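Side-chain contacts in sucrose 6(F)-phosphate phosphorylase (Thermoanaerobacterium thermosaccharolyticum DSM 571, PDB 6S9V), which belongs to the alpha-amylase type of carbohydrate-active enzymes, built on a catalytic beta/alpha (TIM) barrel of eight parallel strands: residues I360-Y364 and Y365-N369; E329-D332 and I333-R337. All blocks are in the same frame, centred on the assembly; numbering follows the deposited sequence.

Contact 1 (I360-Y364 and Y365-N369); sequences INCTY and YSALN
Thr363 and Ser366 meet through their hydroxyls at the start of the short helix 364-367. Thr363 is its N-cap: OG1 accepts the amide of Ser366, N to OG1 3.1 Å, with an N-H...O angle of 153°. The torsion that makes this possible is chi1 75°, which sets OG1 between the backbone N and the carbonyl carbon and points it at the amide of Ser366. Ser366 OG lies 3.0 Å from the same OG1, a weak contact whose proton is not settled. Each hydroxyl also has a partner in the loop that follows helix 393-396: OG1 pairs with the carbonyl of Gly399, and Ser366 OG with the amide of Asn401, so each has a backbone partner outside the helix.

A different pair meets along the Tyr364 flank. The Leu368 side chain slants across that of Tyr364, and its CD1 methyl rests 3.9 Å from ring atom CE2, approaching obliquely. The backbones beneath are joined by Leu368 N to Tyr364 O, 3.1 Å, the i to i+4 bond across this single turn.

Cys362 supplies the third contact. With SG anti to its backbone N (chi1 -167°), the sulfur reaches the helix and sits 3.9 Å from Ala367 CB, while Ala367 N donates to Thr363 O at 2.9 Å. Beyond, Asn369 adopts positive phi and forms the C-prime residue of a Schellman motif that terminates the helix.

The whole turn follows directly on strand 357-361, the middle strand of a three-stranded antiparallel sheet. Tyr364, Ala367 and Leu368 pack on Leu280 of helix 275-285, where Tyr364 OH bonds to the carbonyl of Pro276, and Ala367 also touches Cys334 of helix 324-336.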
ATOM      1  N   ILE A 360       6.905  10.962  -3.377  1.00 18.81           N
ATOM      2  CA  ILE A 360       6.484  12.312  -3.022  1.00 19.28           C
ATOM      3  C   ILE A 360       5.595  12.197  -1.789  1.00 18.91           C
ATOM      4  O   ILE A 360       4.479  11.667  -1.865  1.00 18.55           O
ATOM      5  CB  ILE A 360       5.727  12.984  -4.175  1.00 19.62           C
ATOM      6  CG1 ILE A 360       6.578  13.018  -5.444  1.00 20.68           C
ATOM      7  CG2 ILE A 360       5.299  14.394  -3.779  1.00 20.06           C
ATOM      8  CD1 ILE A 360       5.768  13.358  -6.699  1.00 21.03           C
ATOM      9  N   ASN A 361       6.065  12.715  -0.664  1.00 19.03           N
ATOM     10  CA  ASN A 361       5.313  12.701   0.588  1.00 21.45           C
ATOM     11  C   ASN A 361       4.469  13.971   0.658  1.00 21.53           C
ATOM     12  O   ASN A 361       5.003  15.067   0.869  1.00 21.22           O
ATOM     13  CB  ASN A 361       6.260  12.611   1.784  1.00 23.31           C
ATOM     14  CG  ASN A 361       7.143  11.381   1.736  1.00 23.38           C
ATOM     15  OD1 ASN A 361       6.701  10.309   1.337  1.00 21.40           O
ATOM     16  ND2 ASN A 361       8.400  11.539   2.128  1.00 25.11           N
ATOM     17  N   CYS A 362       3.152  13.816   0.521  1.00 20.66           N
ATOM     18  CA  CYS A 362       2.215  14.915   0.305  1.00 21.27           C
ATOM     19  C   CYS A 362       0.814  14.329   0.359  1.00 20.85           C
ATOM     20  O   CYS A 362       0.604  13.232  -0.159  1.00 22.68           O
ATOM     21  CB  CYS A 362       2.459  15.569  -1.069  1.00 22.97           C
ATOM     22  SG  CYS A 362       1.648  17.168  -1.390  1.00 26.69           S
ATOM     23  N   THR A 363      -0.138  15.025   0.992  1.00 17.92           N
ATOM     24  CA  THR A 363      -1.521  14.561   0.851  1.00 17.41           C
ATOM     25  C   THR A 363      -1.953  14.767  -0.598  1.00 17.65           C
ATOM     26  O   THR A 363      -1.480  15.677  -1.282  1.00 17.26           O
ATOM     27  CB  THR A 363      -2.491  15.270   1.806  1.00 18.70           C
ATOM     28  OG1 THR A 363      -2.765  16.602   1.351  1.00 20.41           O
ATOM     29  CG2 THR A 363      -1.928  15.301   3.221  1.00 19.10           C
ATOM     30  N   TYR A 364      -2.824  13.885  -1.091  1.00 17.29           N
ATOM     31  CA  TYR A 364      -3.177  13.971  -2.505  1.00 18.54           C
ATOM     32  C   TYR A 364      -3.962  15.244  -2.794  1.00 20.05           C
ATOM     33  O   TYR A 364      -3.768  15.879  -3.837  1.00 21.59           O
ATOM     34  CB  TYR A 364      -3.946  12.727  -2.935  1.00 18.55           C
ATOM     35  CG  TYR A 364      -3.713  12.377  -4.383  1.00 18.63           C
ATOM     36  CD1 TYR A 364      -2.662  11.545  -4.758  1.00 19.31           C
ATOM     37  CD2 TYR A 364      -4.528  12.895  -5.377  1.00 18.53           C
ATOM     38  CE1 TYR A 364      -2.440  11.231  -6.086  1.00 21.16           C
ATOM     39  CE2 TYR A 364      -4.318  12.591  -6.699  1.00 18.66           C
ATOM     40  CZ  TYR A 364      -3.273  11.758  -7.056  1.00 20.31           C
ATOM     41  OH  TYR A 364      -3.075  11.459  -8.389  1.00 19.21           O
ATOM     42  N   TYR A 365      -4.828  15.649  -1.864  1.00 19.74           N
ATOM     43  CA  TYR A 365      -5.567  16.897  -2.004  1.00 20.87           C
ATOM     44  C   TYR A 365      -4.623  18.093  -2.055  1.00 20.08           C
ATOM     45  O   TYR A 365      -4.783  18.978  -2.905  1.00 21.33           O
ATOM     46  CB  TYR A 365      -6.559  16.999  -0.846  1.00 21.40           C
ATOM     47  CG  TYR A 365      -7.467  18.202  -0.840  1.00 19.79           C
ATOM     48  CD1 TYR A 365      -8.423  18.395  -1.832  1.00 19.70           C
ATOM     49  CD2 TYR A 365      -7.406  19.120   0.196  1.00 20.55           C
ATOM     50  CE1 TYR A 365      -9.282  19.492  -1.794  1.00 22.97           C
ATOM     51  CE2 TYR A 365      -8.250  20.210   0.241  1.00 21.88           C
ATOM     52  CZ  TYR A 365      -9.177  20.399  -0.755  1.00 22.46           C
ATOM     53  OH  TYR A 365     -10.012  21.492  -0.693  1.00 22.19           O
ATOM     54  N   SER A 366      -3.615  18.123  -1.176  1.00 19.60           N
ATOM     55  CA  SER A 366      -2.622  19.199  -1.226  1.00 22.45           C
ATOM     56  C   SER A 366      -1.823  19.159  -2.527  1.00 21.66           C
ATOM     57  O   SER A 366      -1.451  20.209  -3.074  1.00 21.54           O
ATOM     58  CB  SER A 366      -1.668  19.102  -0.032  1.00 24.28           C
ATOM     59  OG  SER A 366      -2.286  19.510   1.175  1.00 22.81           O
ATOM     60  N   ALA A 367      -1.545  17.953  -3.033  1.00 20.90           N
ATOM     61  CA  ALA A 367      -0.793  17.820  -4.275  1.00 20.87           C
ATOM     62  C   ALA A 367      -1.536  18.438  -5.451  1.00 19.60           C
ATOM     63  O   ALA A 367      -0.904  18.927  -6.393  1.00 19.34           O
ATOM     64  CB  ALA A 367      -0.498  16.347  -4.555  1.00 21.53           C
ATOM     65  N   LEU A 368      -2.866  18.438  -5.410  1.00 18.84           N
ATOM     66  CA  LEU A 368      -3.694  19.074  -6.425  1.00 20.74           C
ATOM     67  C   LEU A 368      -4.026  20.524  -6.087  1.00 22.06           C
ATOM     68  O   LEU A 368      -4.984  21.082  -6.634  1.00 22.40           O
ATOM     69  CB  LEU A 368      -4.978  18.273  -6.637  1.00 21.16           C
ATOM     70  CG  LEU A 368      -4.706  16.906  -7.268  1.00 21.15           C
ATOM     71  CD1 LEU A 368      -5.975  16.043  -7.269  1.00 21.59           C
ATOM     72  CD2 LEU A 368      -4.169  17.070  -8.680  1.00 21.83           C
ATOM     73  N   ASN A 369      -3.255  21.139  -5.197  1.00 22.16           N
ATOM     74  CA  ASN A 369      -3.444  22.544  -4.836  1.00 23.11           C
ATOM     75  C   ASN A 369      -4.802  22.776  -4.178  1.00 22.59           C
ATOM     76  O   ASN A 369      -5.378  23.866  -4.265  1.00 21.27           O
ATOM     77  CB  ASN A 369      -3.278  23.434  -6.071  1.00 23.33           C
ATOM     78  CG  ASN A 369      -2.366  24.618  -5.819  1.00 22.16           C
ATOM     79  OD1 ASN A 369      -1.957  24.880  -4.689  1.00 20.90           O
ATOM     80  ND2 ASN A 369      -2.046  25.338  -6.881  1.00 22.82           N
TER

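Contact 2 (E329-D332 and I333-R337); sequences EVVD and ICVQR
Glu329 and Ile333 stand one turn apart on the alpha-helix 324-336, whose last two turns are held by regular i to i+4 backbone bonds. Ile333 N donates to Glu329 O, Cys334 N to Val330 O, Val335 N to Val331 O and Gln336 N to Asp332 O; the Val331-Val335 bond, from Val335 N to Val331 O, is the shortest at 2.8 Å.

Apolar contacts are looser and split by face. Val330 CG1 lies 4.3 Å from Cys334 SG on the side that meets Phe277 and Leu280 of helix 275-285. Val331 CG1 is equally far, 4.3 Å, from Val335 CG2, and both valines reach Leu341 of strand 340-343.

Mixed contacts gather round Glu329. Its side chain runs beside that of Ile333, pointing the same way, and the bend at chi2 (-135°) brings OE2 to 4.0 Å from Ile333 CD1. That oxygen is hydrogen-bonded to Asn285 ND2, which ties the carboxylate to the end of helix 275-285. Ile333 CG1 lies 3.2 Å from Glu329 O, the same carbonyl that accepts the Ile333 amide.

Past the last helical residue, the extended side chain of Arg337 runs back beside Ile333. There the CG2 methyl of Ile333 covers one guanidinium face, 3.3 Å above the plane and over its centre.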
ATOM      1  N   GLU A 329       9.093  17.926 -13.216  1.00 25.92           N
ATOM      2  CA  GLU A 329       8.021  18.913 -13.275  1.00 27.51           C
ATOM      3  C   GLU A 329       6.984  18.650 -12.187  1.00 25.71           C
ATOM      4  O   GLU A 329       6.642  19.547 -11.409  1.00 24.51           O
ATOM      5  CB  GLU A 329       7.352  18.900 -14.655  1.00 32.17           C
ATOM      6  CG  GLU A 329       6.249  19.964 -14.812  1.00 38.02           C
ATOM      7  CD  GLU A 329       4.972  19.446 -15.473  1.00 42.25           C
ATOM      8  OE1 GLU A 329       4.848  18.225 -15.719  1.00 43.03           O
ATOM      9  OE2 GLU A 329       4.077  20.273 -15.749  1.00 43.48           O
ATOM     10  N   VAL A 330       6.458  17.418 -12.139  1.00 25.36           N
ATOM     11  CA  VAL A 330       5.420  17.069 -11.173  1.00 23.93           C
ATOM     12  C   VAL A 330       5.972  17.099  -9.752  1.00 22.24           C
ATOM     13  O   VAL A 330       5.314  17.593  -8.830  1.00 21.01           O
ATOM     14  CB  VAL A 330       4.820  15.689 -11.514  1.00 24.01           C
ATOM     15  CG1 VAL A 330       3.857  15.234 -10.433  1.00 21.90           C
ATOM     16  CG2 VAL A 330       4.124  15.735 -12.866  1.00 27.38           C
ATOM     17  N   VAL A 331       7.182  16.571  -9.549  1.00 22.20           N
ATOM     18  CA  VAL A 331       7.789  16.565  -8.219  1.00 23.47           C
ATOM     19  C   VAL A 331       7.936  17.987  -7.698  1.00 23.33           C
ATOM     20  O   VAL A 331       7.540  18.300  -6.567  1.00 23.10           O
ATOM     21  CB  VAL A 331       9.146  15.839  -8.261  1.00 25.16           C
ATOM     22  CG1 VAL A 331       9.977  16.157  -7.025  1.00 24.62           C
ATOM     23  CG2 VAL A 331       8.926  14.335  -8.391  1.00 24.77           C
ATOM     24  N   ASP A 332       8.508  18.865  -8.519  1.00 23.75           N
ATOM     25  CA  ASP A 332       8.736  20.244  -8.101  1.00 24.42           C
ATOM     26  C   ASP A 332       7.425  20.960  -7.795  1.00 22.90           C
ATOM     27  O   ASP A 332       7.355  21.765  -6.859  1.00 23.77           O
ATOM     28  CB  ASP A 332       9.517  20.990  -9.181  1.00 27.51           C
ATOM     29  CG  ASP A 332      10.988  20.596  -9.229  1.00 30.23           C
ATOM     30  OD1 ASP A 332      11.476  19.937  -8.285  1.00 30.99           O
ATOM     31  OD2 ASP A 332      11.655  20.932 -10.225  1.00 31.54           O
ATOM     32  N   ILE A 333       6.382  20.713  -8.595  1.00 21.56           N
ATOM     33  CA  ILE A 333       5.083  21.324  -8.319  1.00 22.11           C
ATOM     34  C   ILE A 333       4.519  20.808  -7.002  1.00 21.95           C
ATOM     35  O   ILE A 333       3.972  21.578  -6.205  1.00 22.14           O
ATOM     36  CB  ILE A 333       4.108  21.087  -9.491  1.00 22.50           C
ATOM     37  CG1 ILE A 333       4.553  21.920 -10.702  1.00 23.83           C
ATOM     38  CG2 ILE A 333       2.660  21.404  -9.068  1.00 22.57           C
ATOM     39  CD1 ILE A 333       3.794  21.603 -11.972  1.00 26.00           C
ATOM     40  N   CYS A 334       4.644  19.502  -6.742  1.00 22.03           N
ATOM     41  CA  CYS A 334       4.173  18.975  -5.463  1.00 21.36           C
ATOM     42  C   CYS A 334       4.955  19.578  -4.297  1.00 20.75           C
ATOM     43  O   CYS A 334       4.378  19.906  -3.249  1.00 20.80           O
ATOM     44  CB  CYS A 334       4.278  17.449  -5.442  1.00 20.61           C
ATOM     45  SG  CYS A 334       3.046  16.626  -6.478  1.00 21.86           S
ATOM     46  N   VAL A 335       6.268  19.731  -4.457  1.00 19.72           N
ATOM     47  CA  VAL A 335       7.077  20.311  -3.387  1.00 20.09           C
ATOM     48  C   VAL A 335       6.717  21.781  -3.164  1.00 22.26           C
ATOM     49  O   VAL A 335       6.722  22.258  -2.024  1.00 21.78           O
ATOM     50  CB  VAL A 335       8.571  20.108  -3.686  1.00 22.92           C
ATOM     51  CG1 VAL A 335       9.433  20.879  -2.704  1.00 26.04           C
ATOM     52  CG2 VAL A 335       8.907  18.613  -3.611  1.00 23.40           C
ATOM     53  N   GLN A 336       6.424  22.527  -4.233  1.00 24.44           N
ATOM     54  CA  GLN A 336       5.916  23.884  -4.039  1.00 24.84           C
ATOM     55  C   GLN A 336       4.590  23.885  -3.289  1.00 23.92           C
ATOM     56  O   GLN A 336       4.250  24.871  -2.626  1.00 22.47           O
ATOM     57  CB  GLN A 336       5.742  24.617  -5.364  1.00 28.20           C
ATOM     58  CG  GLN A 336       7.014  25.159  -5.959  1.00 36.04           C
ATOM     59  CD  GLN A 336       6.776  25.771  -7.320  1.00 40.99           C
ATOM     60  OE1 GLN A 336       5.681  25.658  -7.879  1.00 44.78           O
ATOM     61  NE2 GLN A 336       7.752  26.533  -7.798  1.00 40.02           N
ATOM     62  N   ARG A 337       3.836  22.792  -3.374  1.00 23.95           N
ATOM     63  CA  ARG A 337       2.557  22.665  -2.694  1.00 22.55           C
ATOM     64  C   ARG A 337       2.699  22.010  -1.329  1.00 23.04           C
ATOM     65  O   ARG A 337       1.697  21.546  -0.769  1.00 22.89           O
ATOM     66  CB  ARG A 337       1.567  21.889  -3.570  1.00 20.68           C
ATOM     67  CG  ARG A 337       1.193  22.674  -4.819  1.00 23.48           C
ATOM     68  CD  ARG A 337       0.437  21.875  -5.857  1.00 22.41           C
ATOM     69  NE  ARG A 337       0.252  22.699  -7.045  1.00 21.82           N
ATOM     70  CZ  ARG A 337      -0.426  22.337  -8.128  1.00 23.94           C
ATOM     71  NH1 ARG A 337      -1.001  21.143  -8.202  1.00 23.29           N
ATOM     72  NH2 ARG A 337      -0.522  23.180  -9.148  1.00 25.62           N
TER

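Both contacts are local, between side chains three to five residues apart, and their centres lie about 9 Å from each other. All the touching residues of contact 1 are buried, whereas contact 2 is partly buried, with Val335 and Gln336 on its exposed side. They share helix 275-285 as a neighbour, and Ile360 of strand 357-361 lays its CG2 methyl 3.6 Å from Cys334 CB. Chemistry follows position: 360-369 opens and closes a short helix, with a hydroxyl N-cap and a Schellman end, while 329-337 carries a longer one to its end, with apolar contacts and the charged groups of Glu329 and Arg337 beside Ile333. Arg337 NH1 lies 2.9 Å from Ala367 O, a probable hydrogen bond joining the helix ends.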